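Local coordinates for peroxisomal fatty acid beta-oxidation multifunctional protein MFP2 (Arabidopsis thaliana, PDB 2WTB) that hydrates long-chain enoyl-CoAs and oxidises 3-hydroxyacyl-CoAs in the peroxisomal beta-oxidation of fatty acids during seed germination, at residues I24-N29 and G59-F64; L120-H125 and Q152-L157; L135-L140 and E165-S170. All coordinates share one frame; numbering follows the deposited sequence.

Contact 1 (I24-N29 and G59-F64)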
ATOM      1  N   ILE A  24     -21.356  11.170  14.682  1.00 52.38           N
ATOM      2  CA  ILE A  24     -20.237  11.844  15.324  1.00 59.52           C
ATOM      3  C   ILE A  24     -19.218  10.860  15.891  1.00 61.72           C
ATOM      4  O   ILE A  24     -19.377  10.355  17.002  1.00 63.08           O
ATOM      5  CB  ILE A  24     -20.725  12.770  16.453  1.00 53.78           C
ATOM      6  CG1 ILE A  24     -21.834  13.688  15.942  1.00 54.15           C
ATOM      7  CG2 ILE A  24     -19.572  13.582  17.014  1.00 51.23           C
ATOM      8  CD1 ILE A  24     -22.377  14.620  16.994  1.00 67.27           C
ATOM      9  N   ASN A  25     -18.167  10.597  15.124  1.00 59.09           N
ATOM     10  CA  ASN A  25     -17.098   9.716  15.569  1.00 65.90           C
ATOM     11  C   ASN A  25     -15.804   9.958  14.795  1.00 73.88           C
ATOM     12  O   ASN A  25     -15.447   9.176  13.912  1.00 77.30           O
ATOM     13  CB  ASN A  25     -17.521   8.251  15.451  1.00 64.95           C
ATOM     14  CG  ASN A  25     -16.503   7.302  16.051  1.00 77.50           C
ATOM     15  OD1 ASN A  25     -15.826   7.638  17.023  1.00 91.51           O
ATOM     16  ND2 ASN A  25     -16.388   6.110  15.475  1.00 73.23           N
ATOM     17  N   PRO A  26     -15.096  11.046  15.129  1.00 68.96           N
ATOM     18  CA  PRO A  26     -13.838  11.420  14.472  1.00 72.14           C
ATOM     19  C   PRO A  26     -12.863  10.250  14.453  1.00 77.67           C
ATOM     20  O   PRO A  26     -12.928   9.398  15.339  1.00 82.65           O
ATOM     21  CB  PRO A  26     -13.300  12.536  15.368  1.00 79.41           C
ATOM     22  CG  PRO A  26     -14.508  13.120  16.006  1.00 77.65           C
ATOM     23  CD  PRO A  26     -15.451  11.975  16.214  1.00 72.45           C
ATOM     24  N   PRO A  27     -11.946  10.217  13.474  1.00 75.92           N
ATOM     25  CA  PRO A  27     -11.686  11.245  12.458  1.00 76.86           C
ATOM     26  C   PRO A  27     -12.695  11.290  11.311  1.00 75.62           C
ATOM     27  O   PRO A  27     -13.016  12.380  10.836  1.00 76.45           O
ATOM     28  CB  PRO A  27     -10.312  10.842  11.897  1.00 77.43           C
ATOM     29  CG  PRO A  27      -9.776   9.795  12.835  1.00 76.84           C
ATOM     30  CD  PRO A  27     -10.976   9.118  13.389  1.00 76.77           C
ATOM     31  N   VAL A  28     -13.176  10.134  10.863  1.00 70.91           N
ATOM     32  CA  VAL A  28     -14.017  10.085   9.668  1.00 71.21           C
ATOM     33  C   VAL A  28     -15.425   9.555   9.921  1.00 65.42           C
ATOM     34  O   VAL A  28     -16.096   9.101   8.995  1.00 65.30           O
ATOM     35  CB  VAL A  28     -13.372   9.232   8.559  1.00 71.17           C
ATOM     36  CG1 VAL A  28     -12.044   9.837   8.130  1.00 62.41           C
ATOM     37  CG2 VAL A  28     -13.195   7.792   9.031  1.00 55.66           C
ATOM     38  N   ASN A  29     -15.869   9.615  11.172  1.00 65.47           N
ATOM     39  CA  ASN A  29     -17.210   9.161  11.527  1.00 61.54           C
ATOM     40  C   ASN A  29     -17.473   7.709  11.135  1.00 61.42           C
ATOM     41  O   ASN A  29     -18.515   7.395  10.559  1.00 69.77           O
ATOM     42  CB  ASN A  29     -18.268  10.072  10.902  1.00 59.21           C
ATOM     43  CG  ASN A  29     -18.197  11.493  11.425  1.00 56.09           C
ATOM     44  OD1 ASN A  29     -18.111  11.720  12.630  1.00 61.44           O
ATOM     45  ND2 ASN A  29     -18.236  12.459  10.517  1.00 53.39           N
ATOM     46  N   GLY A  59     -23.279  13.344   8.487  1.00 44.42           N
ATOM     47  CA  GLY A  59     -22.121  13.214   9.352  1.00 59.28           C
ATOM     48  C   GLY A  59     -21.637  14.551   9.880  1.00 67.65           C
ATOM     49  O   GLY A  59     -22.038  15.606   9.387  1.00 68.99           O
ATOM     50  N   ALA A  60     -20.770  14.507  10.886  1.00 63.57           N
ATOM     51  CA  ALA A  60     -20.221  15.723  11.472  1.00 60.83           C
ATOM     52  C   ALA A  60     -18.975  16.187  10.726  1.00 56.78           C
ATOM     53  O   ALA A  60     -18.250  15.383  10.142  1.00 53.08           O
ATOM     54  CB  ALA A  60     -19.904  15.506  12.943  1.00 65.81           C
ATOM     55  N   LYS A  61     -18.737  17.494  10.744  1.00 61.49           N
ATOM     56  CA  LYS A  61     -17.529  18.061  10.159  1.00 66.06           C
ATOM     57  C   LYS A  61     -17.364  17.702   8.682  1.00 67.24           C
ATOM     58  O   LYS A  61     -16.296  17.261   8.259  1.00 72.58           O
ATOM     59  CB  LYS A  61     -16.299  17.609  10.949  1.00 72.62           C
ATOM     60  CG  LYS A  61     -16.277  18.092  12.391  1.00 84.42           C
ATOM     61  CD  LYS A  61     -15.327  17.257  13.239  1.00104.65           C
ATOM     62  CE  LYS A  61     -13.934  17.197  12.628  1.00114.58           C
ATOM     63  NZ  LYS A  61     -13.032  16.269  13.370  1.00108.96           N
ATOM     64  N   GLY A  62     -18.429  17.891   7.907  1.00 60.74           N
ATOM     65  CA  GLY A  62     -18.380  17.721   6.464  1.00 59.82           C
ATOM     66  C   GLY A  62     -17.936  16.355   5.972  1.00 62.04           C
ATOM     67  O   GLY A  62     -17.220  16.252   4.975  1.00 55.48           O
ATOM     68  N   ARG A  63     -18.363  15.305   6.669  1.00 58.24           N
ATOM     69  CA  ARG A  63     -18.029  13.934   6.289  1.00 59.52           C
ATOM     70  C   ARG A  63     -19.123  12.982   6.745  1.00 57.71           C
ATOM     71  O   ARG A  63     -19.450  12.931   7.932  1.00 53.61           O
ATOM     72  CB  ARG A  63     -16.695  13.507   6.904  1.00 63.25           C
ATOM     73  CG  ARG A  63     -15.481  14.157   6.275  1.00 63.37           C
ATOM     74  CD  ARG A  63     -14.221  13.796   7.032  1.00 68.07           C
ATOM     75  NE  ARG A  63     -13.039  14.395   6.423  1.00 83.44           N
ATOM     76  CZ  ARG A  63     -11.860  14.498   7.028  1.00 79.84           C
ATOM     77  NH1 ARG A  63     -11.707  14.044   8.263  1.00 75.62           N
ATOM     78  NH2 ARG A  63     -10.837  15.058   6.397  1.00 78.74           N
ATOM     79  N   PHE A  64     -19.684  12.229   5.805  1.00 57.78           N
ATOM     80  CA  PHE A  64     -20.765  11.304   6.125  1.00 48.45           C
ATOM     81  C   PHE A  64     -20.286  10.153   7.010  1.00 57.06           C
ATOM     82  O   PHE A  64     -20.663  10.068   8.180  1.00 57.93           O
ATOM     83  CB  PHE A  64     -21.430  10.771   4.854  1.00 43.11           C
ATOM     84  CG  PHE A  64     -22.727  10.063   5.108  1.00 42.29           C
ATOM     85  CD1 PHE A  64     -23.874  10.779   5.404  1.00 44.46           C
ATOM     86  CD2 PHE A  64     -22.798   8.681   5.067  1.00 47.52           C
ATOM     87  CE1 PHE A  64     -25.069  10.130   5.647  1.00 56.45           C
ATOM     88  CE2 PHE A  64     -23.991   8.026   5.308  1.00 47.18           C
ATOM     89  CZ  PHE A  64     -25.128   8.751   5.597  1.00 52.15           C
TER
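Asn29 ND2 gives its two N-H groups to two backbone carbonyls of the facing loop. The bond to Ala60 O, 2.9 Å long, lies in the amide plane of Asn29 and meets a lone pair of the carbonyl, with a C=O...donor angle of 126°. The bond to Arg63 O has the same 2.9 Å length, but ND2 stands 33° out of that carbonyl plane. The other end of the amide is held within its own loop, where Asn25 N donates almost straight to Asn29 OD1 at 2.7 Å. Three bonds therefore fix the rotation of this buried amide, and the two from ND2 tie loop 59-64 to loop 24-29. CG of Asn29 lies anti to the carbonyl carbon, chi1 -64°, and this directs the amide into the facing loop. At the exposed side the extended Arg63 chain brings NH1 to Pro27 O, a weak bond of 3.3 Å met at the guanidinium edge. Ile24 CG1 rests on Ala60 CB at 4.0 Å. The two loops follow the neighbouring parallel strands 18-24 and 54-59 of the crotonase-type sheet. Ile24 also packs on strand 8-13, and Phe64 packs on Ala107 and Ile109 of strand 105-109.

Contact 2 (L120-H125 and Q152-L157)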
ATOM      1  N   LEU A 120     -24.899   2.207   4.639  1.00 47.90           N
ATOM      2  CA  LEU A 120     -25.934   2.883   5.415  1.00 49.60           C
ATOM      3  C   LEU A 120     -26.711   3.876   4.551  1.00 52.17           C
ATOM      4  O   LEU A 120     -27.933   4.004   4.672  1.00 40.01           O
ATOM      5  CB  LEU A 120     -25.312   3.602   6.615  1.00 49.23           C
ATOM      6  CG  LEU A 120     -26.251   4.434   7.491  1.00 43.08           C
ATOM      7  CD1 LEU A 120     -27.426   3.596   7.986  1.00 35.10           C
ATOM      8  CD2 LEU A 120     -25.484   5.030   8.658  1.00 42.89           C
ATOM      9  N   ALA A 121     -25.996   4.575   3.676  1.00 52.37           N
ATOM     10  CA  ALA A 121     -26.622   5.546   2.786  1.00 61.53           C
ATOM     11  C   ALA A 121     -27.505   4.862   1.732  1.00 46.60           C
ATOM     12  O   ALA A 121     -28.585   5.355   1.401  1.00 33.38           O
ATOM     13  CB  ALA A 121     -25.560   6.436   2.127  1.00 33.07           C
ATOM     14  N   MET A 122     -27.049   3.724   1.215  1.00 40.08           N
ATOM     15  CA  MET A 122     -27.835   2.960   0.245  1.00 40.30           C
ATOM     16  C   MET A 122     -29.122   2.422   0.866  1.00 49.29           C
ATOM     17  O   MET A 122     -30.102   2.173   0.165  1.00 54.10           O
ATOM     18  CB  MET A 122     -27.014   1.809  -0.337  1.00 36.89           C
ATOM     19  CG  MET A 122     -25.985   2.232  -1.370  1.00 40.51           C
ATOM     20  SD  MET A 122     -24.846   0.895  -1.781  1.00 44.26           S
ATOM     21  CE  MET A 122     -23.766   1.720  -2.943  1.00107.47           C
ATOM     22  N   ALA A 123     -29.110   2.246   2.184  1.00 53.08           N
ATOM     23  CA  ALA A 123     -30.286   1.785   2.914  1.00 45.13           C
ATOM     24  C   ALA A 123     -31.356   2.864   2.948  1.00 51.91           C
ATOM     25  O   ALA A 123     -32.548   2.564   2.995  1.00 52.54           O
ATOM     26  CB  ALA A 123     -29.909   1.387   4.325  1.00 46.12           C
ATOM     27  N   CYS A 124     -30.921   4.122   2.941  1.00 48.66           N
ATOM     28  CA  CYS A 124     -31.844   5.249   2.910  1.00 48.89           C
ATOM     29  C   CYS A 124     -32.604   5.267   1.594  1.00 51.34           C
ATOM     30  O   CYS A 124     -32.212   4.608   0.635  1.00 37.37           O
ATOM     31  CB  CYS A 124     -31.099   6.570   3.105  1.00 44.07           C
ATOM     32  SG  CYS A 124     -30.384   6.755   4.748  1.00 52.00           S
ATOM     33  N   HIS A 125     -33.683   6.040   1.550  1.00 46.66           N
ATOM     34  CA  HIS A 125     -34.589   6.019   0.408  1.00 40.10           C
ATOM     35  C   HIS A 125     -34.218   6.997  -0.707  1.00 43.77           C
ATOM     36  O   HIS A 125     -34.762   6.930  -1.815  1.00 44.06           O
ATOM     37  CB  HIS A 125     -36.021   6.234   0.893  1.00 31.04           C
ATOM     38  CG  HIS A 125     -36.459   5.216   1.898  1.00 45.53           C
ATOM     39  ND1 HIS A 125     -36.592   5.502   3.239  1.00 55.27           N
ATOM     40  CD2 HIS A 125     -36.759   3.903   1.760  1.00 43.35           C
ATOM     41  CE1 HIS A 125     -36.976   4.413   3.883  1.00 59.33           C
ATOM     42  NE2 HIS A 125     -37.083   3.429   3.008  1.00 63.28           N
ATOM     43  N   GLN A 152     -25.796  -6.325  -1.966  1.00 70.15           N
ATOM     44  CA  GLN A 152     -27.156  -6.363  -2.501  1.00 65.85           C
ATOM     45  C   GLN A 152     -27.577  -5.040  -3.138  1.00 66.73           C
ATOM     46  O   GLN A 152     -28.023  -5.006  -4.286  1.00 51.89           O
ATOM     47  CB  GLN A 152     -28.153  -6.735  -1.399  1.00 57.38           C
ATOM     48  CG  GLN A 152     -27.888  -8.079  -0.756  1.00 67.28           C
ATOM     49  CD  GLN A 152     -27.829  -9.198  -1.773  1.00 71.19           C
ATOM     50  OE1 GLN A 152     -28.634  -9.249  -2.707  1.00 71.70           O
ATOM     51  NE2 GLN A 152     -26.871 -10.099  -1.602  1.00 69.48           N
ATOM     52  N   ARG A 153     -27.430  -3.951  -2.389  1.00 56.80           N
ATOM     53  CA  ARG A 153     -27.954  -2.660  -2.818  1.00 43.79           C
ATOM     54  C   ARG A 153     -27.135  -1.987  -3.919  1.00 42.74           C
ATOM     55  O   ARG A 153     -27.690  -1.291  -4.768  1.00 45.19           O
ATOM     56  CB  ARG A 153     -28.134  -1.732  -1.616  1.00 45.82           C
ATOM     57  CG  ARG A 153     -29.144  -2.259  -0.612  1.00 50.71           C
ATOM     58  CD  ARG A 153     -29.462  -1.256   0.484  1.00 47.67           C
ATOM     59  NE  ARG A 153     -30.555  -1.739   1.326  1.00 55.06           N
ATOM     60  CZ  ARG A 153     -30.394  -2.532   2.382  1.00 57.31           C
ATOM     61  NH1 ARG A 153     -29.179  -2.931   2.741  1.00 49.11           N
ATOM     62  NH2 ARG A 153     -31.451  -2.926   3.080  1.00 48.91           N
ATOM     63  N   LEU A 154     -25.823  -2.201  -3.916  1.00 40.18           N
ATOM     64  CA  LEU A 154     -24.963  -1.581  -4.925  1.00 56.55           C
ATOM     65  C   LEU A 154     -25.324  -2.006  -6.351  1.00 55.45           C
ATOM     66  O   LEU A 154     -25.573  -1.156  -7.206  1.00 63.37           O
ATOM     67  CB  LEU A 154     -23.480  -1.840  -4.632  1.00 52.24           C
ATOM     68  CG  LEU A 154     -22.480  -1.189  -5.593  1.00 52.20           C
ATOM     69  CD1 LEU A 154     -22.766   0.294  -5.761  1.00 46.26           C
ATOM     70  CD2 LEU A 154     -21.052  -1.405  -5.121  1.00 55.34           C
ATOM     71  N   PRO A 155     -25.355  -3.323  -6.617  1.00 56.67           N
ATOM     72  CA  PRO A 155     -25.738  -3.770  -7.961  1.00 58.15           C
ATOM     73  C   PRO A 155     -27.139  -3.302  -8.351  1.00 53.61           C
ATOM     74  O   PRO A 155     -27.393  -3.051  -9.528  1.00 57.93           O
ATOM     75  CB  PRO A 155     -25.700  -5.298  -7.849  1.00 51.15           C
ATOM     76  CG  PRO A 155     -24.764  -5.568  -6.721  1.00 49.28           C
ATOM     77  CD  PRO A 155     -24.988  -4.454  -5.747  1.00 44.24           C
ATOM     78  N   ARG A 156     -28.032  -3.181  -7.375  1.00 49.49           N
ATOM     79  CA  ARG A 156     -29.400  -2.747  -7.645  1.00 55.69           C
ATOM     80  C   ARG A 156     -29.517  -1.242  -7.905  1.00 58.27           C
ATOM     81  O   ARG A 156     -30.493  -0.784  -8.501  1.00 57.22           O
ATOM     82  CB  ARG A 156     -30.331  -3.168  -6.504  1.00 48.42           C
ATOM     83  CG  ARG A 156     -30.520  -4.669  -6.411  1.00 55.32           C
ATOM     84  CD  ARG A 156     -31.319  -5.067  -5.186  1.00 42.58           C
ATOM     85  NE  ARG A 156     -31.277  -6.512  -4.978  1.00 49.93           N
ATOM     86  CZ  ARG A 156     -32.157  -7.365  -5.489  1.00 51.14           C
ATOM     87  NH1 ARG A 156     -33.154  -6.920  -6.238  1.00 46.07           N
ATOM     88  NH2 ARG A 156     -32.040  -8.663  -5.249  1.00 57.87           N
ATOM     89  N   LEU A 157     -28.523  -0.477  -7.463  1.00 49.33           N
ATOM     90  CA  LEU A 157     -28.550   0.976  -7.635  1.00 54.65           C
ATOM     91  C   LEU A 157     -27.722   1.453  -8.826  1.00 58.06           C
ATOM     92  O   LEU A 157     -28.082   2.429  -9.486  1.00 57.86           O
ATOM     93  CB  LEU A 157     -28.089   1.685  -6.357  1.00 37.62           C
ATOM     94  CG  LEU A 157     -29.116   1.754  -5.226  1.00 52.56           C
ATOM     95  CD1 LEU A 157     -28.503   2.355  -3.972  1.00 41.90           C
ATOM     96  CD2 LEU A 157     -30.338   2.548  -5.661  1.00 45.71           C
TER
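Met122 reaches over helix 150-158 and overlaps Arg153, Leu154 and Leu157 in turn. Its CB meets Arg153 CB at 3.9 Å. Its CG lies 3.6 Å from Leu157 CD1, the two side chains running past each other in opposite directions. SD passes the backbone of Leu154, and CE ends close against Leu154 CD1. The chain is extended beyond CG, chi2 169° and chi3 -178°, which carries the methyl the full way to Leu154. Cutting this side chain back to an alanine is likely to strip Leu154 CD1 of its methyl neighbour, thin the packing on Leu157 and open a gap between the helices. Arg153 lies alongside the backbone of Met122 and Ala123. Its CD is 3.5 Å from Met122 O, and Ala123 CA sits over one guanidinium face, 3.9 Å from Arg153 NE. The charge is met elsewhere: Arg153 NH2 forms a salt bridge with Glu99 and a hydrogen bond to Thr95, both on helix 88-99. Met122 O is also taken up, accepting from Arg127 and Ser214. The two segments themselves thus meet by apolar and van der Waals contact, while the Arg153 charge and Met122 O find their partners outside them.

Contact 3 (L135-L140 and E165-S170)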
ATOM      1  N   LEU A 135     -17.496   7.815  -2.980  1.00 62.35           N
ATOM      2  CA  LEU A 135     -18.428   6.743  -2.670  1.00 50.38           C
ATOM      3  C   LEU A 135     -17.858   5.432  -3.182  1.00 55.64           C
ATOM      4  O   LEU A 135     -17.483   5.330  -4.348  1.00 45.56           O
ATOM      5  CB  LEU A 135     -19.768   7.015  -3.345  1.00 58.80           C
ATOM      6  CG  LEU A 135     -20.183   8.486  -3.408  1.00 54.17           C
ATOM      7  CD1 LEU A 135     -21.262   8.704  -4.459  1.00 44.21           C
ATOM      8  CD2 LEU A 135     -20.635   8.988  -2.041  1.00 50.91           C
ATOM      9  N   GLY A 136     -17.786   4.430  -2.314  1.00 65.41           N
ATOM     10  CA  GLY A 136     -17.244   3.145  -2.711  1.00 63.15           C
ATOM     11  C   GLY A 136     -17.256   2.087  -1.627  1.00 61.59           C
ATOM     12  O   GLY A 136     -17.637   2.350  -0.484  1.00 55.06           O
ATOM     13  N   LEU A 137     -16.837   0.881  -1.999  1.00 62.10           N
ATOM     14  CA  LEU A 137     -16.743  -0.233  -1.065  1.00 55.70           C
ATOM     15  C   LEU A 137     -15.345  -0.837  -1.119  1.00 51.90           C
ATOM     16  O   LEU A 137     -15.082  -1.739  -1.910  1.00 64.92           O
ATOM     17  CB  LEU A 137     -17.801  -1.292  -1.386  1.00 51.12           C
ATOM     18  CG  LEU A 137     -19.262  -0.881  -1.187  1.00 49.95           C
ATOM     19  CD1 LEU A 137     -20.200  -1.973  -1.679  1.00 43.98           C
ATOM     20  CD2 LEU A 137     -19.537  -0.555   0.274  1.00 43.09           C
ATOM     21  N   PRO A 138     -14.439  -0.328  -0.270  1.00 50.78           N
ATOM     22  CA  PRO A 138     -13.020  -0.705  -0.228  1.00 53.66           C
ATOM     23  C   PRO A 138     -12.758  -1.999   0.543  1.00 66.10           C
ATOM     24  O   PRO A 138     -11.616  -2.456   0.582  1.00 67.21           O
ATOM     25  CB  PRO A 138     -12.367   0.470   0.519  1.00 54.04           C
ATOM     26  CG  PRO A 138     -13.457   1.511   0.697  1.00 51.30           C
ATOM     27  CD  PRO A 138     -14.739   0.757   0.674  1.00 49.36           C
ATOM     28  N   GLU A 139     -13.799  -2.574   1.141  1.00 63.82           N
ATOM     29  CA  GLU A 139     -13.656  -3.746   2.005  1.00 67.46           C
ATOM     30  C   GLU A 139     -12.688  -4.810   1.485  1.00 74.48           C
ATOM     31  O   GLU A 139     -11.895  -5.361   2.248  1.00 75.67           O
ATOM     32  CB  GLU A 139     -15.019  -4.385   2.288  1.00 56.95           C
ATOM     33  CG  GLU A 139     -15.822  -3.705   3.387  1.00 63.45           C
ATOM     34  CD  GLU A 139     -16.695  -2.578   2.871  1.00 72.02           C
ATOM     35  OE1 GLU A 139     -16.469  -2.116   1.733  1.00 77.64           O
ATOM     36  OE2 GLU A 139     -17.613  -2.156   3.606  1.00 65.22           O
ATOM     37  N   LEU A 140     -12.754  -5.102   0.191  1.00 71.40           N
ATOM     38  CA  LEU A 140     -11.949  -6.183  -0.372  1.00 72.70           C
ATOM     39  C   LEU A 140     -10.442  -5.989  -0.202  1.00 72.14           C
ATOM     40  O   LEU A 140      -9.689  -6.962  -0.173  1.00 80.36           O
ATOM     41  CB  LEU A 140     -12.294  -6.424  -1.845  1.00 69.70           C
ATOM     42  CG  LEU A 140     -13.350  -7.496  -2.121  1.00 62.03           C
ATOM     43  CD1 LEU A 140     -14.706  -7.092  -1.560  1.00 65.39           C
ATOM     44  CD2 LEU A 140     -13.446  -7.774  -3.611  1.00 63.81           C
ATOM     45  N   GLU A 165     -17.260  -3.907 -10.658  1.00 56.93           N
ATOM     46  CA  GLU A 165     -16.017  -3.168 -10.822  1.00 64.91           C
ATOM     47  C   GLU A 165     -15.622  -2.514  -9.506  1.00 61.04           C
ATOM     48  O   GLU A 165     -14.506  -2.694  -9.027  1.00 58.50           O
ATOM     49  CB  GLU A 165     -16.150  -2.107 -11.913  1.00 70.03           C
ATOM     50  CG  GLU A 165     -14.898  -1.263 -12.094  1.00 84.57           C
ATOM     51  CD  GLU A 165     -15.160   0.013 -12.869  1.00106.26           C
ATOM     52  OE1 GLU A 165     -16.233   0.114 -13.502  1.00117.42           O
ATOM     53  OE2 GLU A 165     -14.297   0.915 -12.844  1.00107.34           O
ATOM     54  N   MET A 166     -16.553  -1.765  -8.922  1.00 54.27           N
ATOM     55  CA  MET A 166     -16.296  -1.044  -7.681  1.00 57.53           C
ATOM     56  C   MET A 166     -15.880  -1.975  -6.545  1.00 62.83           C
ATOM     57  O   MET A 166     -14.886  -1.725  -5.861  1.00 59.85           O
ATOM     58  CB  MET A 166     -17.525  -0.233  -7.265  1.00 50.02           C
ATOM     59  CG  MET A 166     -17.883   0.893  -8.217  1.00 66.17           C
ATOM     60  SD  MET A 166     -19.364   1.781  -7.698  1.00 67.07           S
ATOM     61  CE  MET A 166     -18.827   2.445  -6.124  1.00 77.53           C
ATOM     62  N   ILE A 167     -16.641  -3.047  -6.348  1.00 57.36           N
ATOM     63  CA  ILE A 167     -16.377  -3.969  -5.249  1.00 60.88           C
ATOM     64  C   ILE A 167     -15.075  -4.745  -5.440  1.00 66.31           C
ATOM     65  O   ILE A 167     -14.319  -4.948  -4.491  1.00 65.36           O
ATOM     66  CB  ILE A 167     -17.536  -4.958  -5.055  1.00 55.00           C
ATOM     67  CG1 ILE A 167     -18.803  -4.210  -4.647  1.00 49.29           C
ATOM     68  CG2 ILE A 167     -17.176  -6.001  -4.009  1.00 60.19           C
ATOM     69  CD1 ILE A 167     -19.932  -5.123  -4.223  1.00 52.49           C
ATOM     70  N   LEU A 168     -14.812  -5.176  -6.666  1.00 65.51           N
ATOM     71  CA  LEU A 168     -13.608  -5.948  -6.946  1.00 75.66           C
ATOM     72  C   LEU A 168     -12.363  -5.070  -6.963  1.00 73.52           C
ATOM     73  O   LEU A 168     -11.345  -5.411  -6.362  1.00 81.95           O
ATOM     74  CB  LEU A 168     -13.742  -6.714  -8.267  1.00 62.70           C
ATOM     75  CG  LEU A 168     -14.736  -7.875  -8.263  1.00 62.33           C
ATOM     76  CD1 LEU A 168     -14.697  -8.620  -9.589  1.00 64.69           C
ATOM     77  CD2 LEU A 168     -14.450  -8.815  -7.104  1.00 62.97           C
ATOM     78  N   THR A 169     -12.448  -3.939  -7.655  1.00 75.57           N
ATOM     79  CA  THR A 169     -11.320  -3.020  -7.752  1.00 80.08           C
ATOM     80  C   THR A 169     -11.130  -2.247  -6.450  1.00 77.70           C
ATOM     81  O   THR A 169     -10.044  -1.739  -6.172  1.00 88.54           O
ATOM     82  CB  THR A 169     -11.505  -2.028  -8.911  1.00 88.83           C
ATOM     83  OG1 THR A 169     -11.897  -2.740 -10.090  1.00 95.83           O
ATOM     84  CG2 THR A 169     -10.212  -1.283  -9.187  1.00102.08           C
ATOM     85  N   SER A 170     -12.195  -2.165  -5.657  1.00 71.00           N
ATOM     86  CA  SER A 170     -12.161  -1.459  -4.378  1.00 75.14           C
ATOM     87  C   SER A 170     -12.041   0.055  -4.544  1.00 72.05           C
ATOM     88  O   SER A 170     -12.002   0.791  -3.559  1.00 64.64           O
ATOM     89  CB  SER A 170     -11.025  -1.984  -3.492  1.00 64.20           C
ATOM     90  OG  SER A 170     -11.362  -3.234  -2.921  1.00 69.39           O
TER
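Leu140 lies against the last turn of helix 160-169. Its CB is 3.5 Å from Ser170 OG and 3.6 Å from Ile167 O. CG stays at 3.6 Å from that same carbonyl oxygen. The branches then divide: CD1 meets Ile167 CG2 at 3.6 Å, while CD2 lies close to Ile167 O and reaches Leu168 CD2 at 3.8 Å. The leucine thus fits over the carbonyl and side chain of Ile167, crossing the side chains of Ile167 and Leu168 at a slant. Further back, Leu137 and Ile167 lie side by side and point the same way, with CD1 of Leu137 at 4.0 Å from CG1 of Ile167. Met166 bends at its thioether, chi3 63°, and this turns CE to Leu135 O at 3.6 Å and onto Gly136 CA. Ser170, the first residue past the helix, has positive phi and sets its CB and OG beside Pro138. Within the helix, Thr169 OG1 bonds back to Glu165 O. Pro138 and Leu140, either side of the predicted proton acceptor Glu139 in sequence, both touch 165-170. Leu137 also packs on helices 116-123 and 150-158, Leu140 and Ile167 touch helix 247-260, and Leu135 pairs through its backbone with Val173 of strand 173-174.

In the fold
All three contacts lie in the enoyl-CoA hydratase/isomerase region. Contacts 2 and 3 join through Leu154. Its CD2 is 3.6 Å from both Leu137 CD1 and Ile167 CG1. The centres of contacts 2 and 3 are about 14 Å apart, and their segments alternate along the chain. Contact 1 touches contact 2 where Phe64 CE2 meets Ala121 CB at 3.9 Å. It does not touch contact 3; their nearest atoms are about 7 Å apart. Contacts 2 and 3 lie close to the predicted catalytic pair, contact 1 farther off: contact 3 contains Glu139, and the side chains of Leu137, Met122 and Phe64 lie about 4, 5 and 9 Å from that of Glu119.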